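Local atomic coordinates of 4-amino-4-deoxy-L-arabinose transferase or related glycosyltransferases of PMT family (Cupriavidus metallidurans, PDB entry 5EZM), a protein that probably transfers 4-amino-4-deoxy-L-arabinose from a polyprenyl-phosphate carrier to lipid A in the bacterial membrane, and binds zinc. Residues A[120-132]-A[169-183]. Residues are numbered along the deposited sequence; the frame is centred on the assembly and turned at random.
Sequences LGIGVSMMAARRW and SCVLAFMLMGQHPDA. With MPG ([(Z)-octadec-9-enyl] (2R)-2,3-bis(oxidanyl)propanoate), chain F; DSL (mono-trans, octa-cis decaprenyl-phosphate), chain C.
Trp-132 lays its indole against Leu-176 and the residues that follow, as far as Pro-181, and donates NE1-H to Leu-176 O at 2.7 Å. The oxygen lies close to the ring plane, whereas the donor stands well above the carbonyl plane. His-180 comes over one indole face edge-on, its CD2 3.7 Å from Trp-132 CD2 and the ring planes 56° apart. With CG anti to the backbone N and a bend at chi2 (65°), Arg-131 runs CD and NE over one face of the His-180 ring, and Pro-181 CD lies over the opposite face; Asp-182 N bonds to His-180 ND1, helping fix the ring's rotation. Arg-131 CB meets Met-177 SD at 3.5 Å. Toward Gly-121, small residues let the backbones come close: Ala-128 packs on Ala-173 and Leu-176, and Val-124 is a knob among Ser-169, Cys-170, Ala-173 and Phe-174, with its CB 3.7 Å from Ala-173 CB. Met-127 brings CE to the edge of the Phe-174 ring. Lipid borders the pair, MPG along Leu-120 and Gly-123, and decaprenyl phosphate beside Val-171, Leu-172 and Met-175. Segments 120-132 and 169-178 run nearly parallel, their axes at 19° and 8.7 Å at closest approach, as neighbouring, probably membrane-spanning helices of the GT-C fold.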
# COMPACT_ATOMS: atom_id res chain seq x y z
N LEU A 120 -2.99 10.30 7.52
CA LEU A 120 -2.77 11.61 6.91
C LEU A 120 -3.83 11.91 5.87
O LEU A 120 -4.37 13.03 5.82
CB LEU A 120 -1.37 11.66 6.29
CG LEU A 120 -0.90 13.01 5.78
CD1 LEU A 120 -0.98 14.05 6.89
CD2 LEU A 120 0.51 12.92 5.23
N GLY A 121 -4.15 10.93 5.02
CA GLY A 121 -5.21 11.13 4.04
C GLY A 121 -6.55 11.42 4.68
O GLY A 121 -7.27 12.33 4.26
N ILE A 122 -6.90 10.67 5.73
CA ILE A 122 -8.12 10.96 6.47
C ILE A 122 -8.11 12.40 6.97
O ILE A 122 -9.03 13.18 6.69
CB ILE A 122 -8.30 9.97 7.64
CG1 ILE A 122 -8.50 8.55 7.12
CG2 ILE A 122 -9.48 10.40 8.51
CD1 ILE A 122 -8.66 7.51 8.22
N GLY A 123 -7.05 12.77 7.68
CA GLY A 123 -6.92 14.08 8.29
C GLY A 123 -7.04 15.24 7.32
O GLY A 123 -7.92 16.08 7.48
N VAL A 124 -6.16 15.29 6.31
CA VAL A 124 -6.20 16.41 5.38
C VAL A 124 -7.48 16.38 4.55
O VAL A 124 -8.01 17.44 4.18
CB VAL A 124 -4.94 16.43 4.50
CG1 VAL A 124 -3.70 16.48 5.37
CG2 VAL A 124 -4.91 15.23 3.57
N SER A 125 -8.01 15.18 4.26
CA SER A 125 -9.25 15.10 3.51
C SER A 125 -10.40 15.76 4.27
O SER A 125 -11.12 16.60 3.71
CB SER A 125 -9.58 13.64 3.19
OG SER A 125 -8.67 13.12 2.24
N MET A 126 -10.57 15.41 5.54
CA MET A 126 -11.64 16.06 6.28
C MET A 126 -11.27 17.48 6.70
O MET A 126 -12.16 18.23 7.12
CB MET A 126 -12.06 15.22 7.48
CG MET A 126 -10.96 14.81 8.43
SD MET A 126 -11.55 13.51 9.54
CE MET A 126 -12.87 14.37 10.41
N MET A 127 -10.01 17.88 6.57
CA MET A 127 -9.67 19.29 6.73
C MET A 127 -10.22 20.11 5.56
O MET A 127 -10.90 21.12 5.76
CB MET A 127 -8.16 19.47 6.84
CG MET A 127 -7.75 20.94 6.92
SD MET A 127 -5.98 21.21 7.11
CE MET A 127 -5.36 20.47 5.60
N ALA A 128 -9.94 19.67 4.33
CA ALA A 128 -10.50 20.35 3.17
C ALA A 128 -12.03 20.28 3.18
O ALA A 128 -12.71 21.27 2.87
CB ALA A 128 -9.95 19.73 1.88
N ALA A 129 -12.58 19.12 3.55
CA ALA A 129 -14.03 18.99 3.65
C ALA A 129 -14.60 19.98 4.66
O ALA A 129 -15.61 20.64 4.40
CB ALA A 129 -14.41 17.56 4.03
N ARG A 130 -13.96 20.10 5.83
CA ARG A 130 -14.44 21.04 6.84
C ARG A 130 -14.35 22.47 6.34
O ARG A 130 -15.23 23.30 6.63
CB ARG A 130 -13.65 20.87 8.14
N ARG A 131 -13.29 22.79 5.59
CA ARG A 131 -13.13 24.15 5.07
C ARG A 131 -14.24 24.49 4.08
O ARG A 131 -14.88 25.54 4.19
CB ARG A 131 -11.76 24.29 4.42
CG ARG A 131 -11.47 25.66 3.84
CD ARG A 131 -11.41 26.72 4.92
NE ARG A 131 -10.71 27.92 4.47
CZ ARG A 131 -10.64 29.04 5.17
NH1 ARG A 131 -11.23 29.13 6.36
NH2 ARG A 131 -9.98 30.09 4.69
N TRP A 132 -14.48 23.61 3.10
CA TRP A 132 -15.41 23.94 2.02
C TRP A 132 -16.86 23.60 2.34
O TRP A 132 -17.76 24.32 1.89
CB TRP A 132 -15.00 23.22 0.73
CG TRP A 132 -13.88 23.89 0.00
CD1 TRP A 132 -12.56 23.54 0.02
CD2 TRP A 132 -13.98 25.03 -0.86
NE1 TRP A 132 -11.84 24.38 -0.78
CE2 TRP A 132 -12.68 25.31 -1.33
CE3 TRP A 132 -15.04 25.84 -1.28
CZ2 TRP A 132 -12.42 26.36 -2.21
CZ3 TRP A 132 -14.77 26.88 -2.15
CH2 TRP A 132 -13.47 27.14 -2.60
N SER A 169 -3.02 12.84 -1.55
CA SER A 169 -4.16 13.41 -0.84
C SER A 169 -3.79 14.74 -0.20
O SER A 169 -4.65 15.62 -0.07
CB SER A 169 -4.66 12.43 0.22
OG SER A 169 -3.81 12.42 1.35
N CYS A 170 -2.53 14.91 0.20
CA CYS A 170 -2.07 16.23 0.62
C CYS A 170 -2.03 17.20 -0.56
O CYS A 170 -2.31 18.39 -0.38
CB CYS A 170 -0.70 16.13 1.29
SG CYS A 170 -0.77 15.53 2.99
N VAL A 171 -1.68 16.72 -1.75
CA VAL A 171 -1.71 17.59 -2.93
C VAL A 171 -3.12 18.13 -3.14
O VAL A 171 -3.34 19.34 -3.25
CB VAL A 171 -1.21 16.84 -4.18
CG1 VAL A 171 -1.24 17.75 -5.39
CG2 VAL A 171 0.19 16.29 -3.96
N LEU A 172 -4.11 17.22 -3.20
CA LEU A 172 -5.49 17.64 -3.43
C LEU A 172 -5.99 18.53 -2.31
O LEU A 172 -6.53 19.62 -2.56
CB LEU A 172 -6.38 16.41 -3.57
CG LEU A 172 -7.88 16.70 -3.68
CD1 LEU A 172 -8.17 17.45 -4.96
CD2 LEU A 172 -8.70 15.42 -3.59
N ALA A 173 -5.83 18.09 -1.06
CA ALA A 173 -6.37 18.85 0.07
C ALA A 173 -5.74 20.23 0.17
O ALA A 173 -6.44 21.22 0.41
CB ALA A 173 -6.17 18.08 1.37
N PHE A 174 -4.42 20.32 -0.01
CA PHE A 174 -3.77 21.62 0.05
C PHE A 174 -4.21 22.51 -1.10
O PHE A 174 -4.38 23.73 -0.92
CB PHE A 174 -2.25 21.45 0.06
CG PHE A 174 -1.72 20.75 1.28
CD1 PHE A 174 -2.49 20.64 2.43
CD2 PHE A 174 -0.45 20.19 1.27
CE1 PHE A 174 -2.00 19.98 3.54
CE2 PHE A 174 0.04 19.54 2.38
CZ PHE A 174 -0.73 19.43 3.52
N MET A 175 -4.40 21.93 -2.28
CA MET A 175 -4.92 22.72 -3.40
C MET A 175 -6.31 23.27 -3.09
O MET A 175 -6.61 24.43 -3.39
CB MET A 175 -4.96 21.87 -4.67
CG MET A 175 -5.66 22.53 -5.85
SD MET A 175 -4.86 24.05 -6.40
CE MET A 175 -5.79 24.39 -7.90
N LEU A 176 -7.17 22.45 -2.47
CA LEU A 176 -8.51 22.93 -2.12
C LEU A 176 -8.45 24.01 -1.04
O LEU A 176 -9.19 24.99 -1.10
CB LEU A 176 -9.40 21.77 -1.68
CG LEU A 176 -9.66 20.68 -2.72
CD1 LEU A 176 -10.66 19.66 -2.19
CD2 LEU A 176 -10.15 21.28 -4.03
N MET A 177 -7.57 23.83 -0.05
CA MET A 177 -7.44 24.84 1.00
C MET A 177 -6.94 26.16 0.44
O MET A 177 -7.40 27.24 0.86
CB MET A 177 -6.48 24.35 2.09
CG MET A 177 -6.96 23.12 2.86
SD MET A 177 -8.41 23.44 3.89
CE MET A 177 -7.80 24.74 4.97
N GLY A 178 -6.01 26.11 -0.52
CA GLY A 178 -5.45 27.33 -1.07
C GLY A 178 -6.37 28.09 -1.99
O GLY A 178 -6.14 29.28 -2.25
N GLN A 179 -7.42 27.45 -2.50
CA GLN A 179 -8.34 28.08 -3.42
C GLN A 179 -9.64 28.53 -2.75
O GLN A 179 -10.61 28.85 -3.45
CB GLN A 179 -8.65 27.15 -4.59
CG GLN A 179 -7.43 26.80 -5.43
CD GLN A 179 -6.73 28.03 -5.97
OE1 GLN A 179 -7.36 28.97 -6.43
NE2 GLN A 179 -5.40 28.02 -5.90
N HIS A 180 -9.68 28.56 -1.43
CA HIS A 180 -10.86 29.07 -0.75
C HIS A 180 -10.84 30.59 -0.75
O HIS A 180 -9.82 31.19 -0.40
CB HIS A 180 -10.93 28.55 0.69
CG HIS A 180 -12.28 28.71 1.32
ND1 HIS A 180 -12.70 29.88 1.90
CD2 HIS A 180 -13.31 27.83 1.45
CE1 HIS A 180 -13.93 29.73 2.37
NE2 HIS A 180 -14.32 28.49 2.11
N PRO A 181 -11.93 31.24 -1.16
CA PRO A 181 -11.92 32.72 -1.22
C PRO A 181 -11.68 33.38 0.12
O PRO A 181 -10.98 34.40 0.18
CB PRO A 181 -13.31 33.05 -1.79
CG PRO A 181 -13.76 31.81 -2.47
CD PRO A 181 -13.19 30.68 -1.67
N ASP A 182 -12.22 32.83 1.20
CA ASP A 182 -12.07 33.43 2.53
C ASP A 182 -10.66 33.27 3.12
O ASP A 182 -10.49 33.51 4.32
CB ASP A 182 -13.11 32.83 3.49
CG ASP A 182 -14.53 33.17 3.10
OD1 ASP A 182 -14.76 34.28 2.57
OD2 ASP A 182 -15.43 32.33 3.31
N ALA A 183 -9.66 32.88 2.33
CA ALA A 183 -8.29 32.79 2.79
C ALA A 183 -7.49 33.99 2.30
O ALA A 183 -7.70 34.48 1.18
CB ALA A 183 -7.64 31.49 2.31
C2 MPG F . -0.29 11.87 11.14
C3 MPG F . -1.43 12.48 10.32
C4 MPG F . -2.35 13.36 11.15
C5 MPG F . -3.44 14.01 10.29
C6 MPG F . -3.72 15.47 10.68
C7 MPG F . -4.25 16.30 9.49
C8 MPG F . -4.81 17.67 9.93
C1 MPG F . 0.81 11.29 10.25
C21 DSL C . -5.83 18.87 -8.97
C22 DSL C . -4.63 19.42 -8.23
C23 DSL C . -4.42 19.09 -6.75
C24 DSL C . -3.74 20.20 -8.87
C25 DSL C . -2.51 20.77 -8.12
C26 DSL C . -1.26 20.58 -9.03
C27 DSL C . -0.57 21.97 -9.27
C28 DSL C . -0.75 23.11 -8.24
C29 DSL C . 0.17 22.17 -10.38
C30 DSL C . 0.35 21.02 -11.41
C31 DSL C . 0.59 21.62 -12.83
C32 DSL C . 1.89 20.98 -13.46
C33 DSL C . 3.28 21.51 -13.06
C34 DSL C . 1.78 19.98 -14.36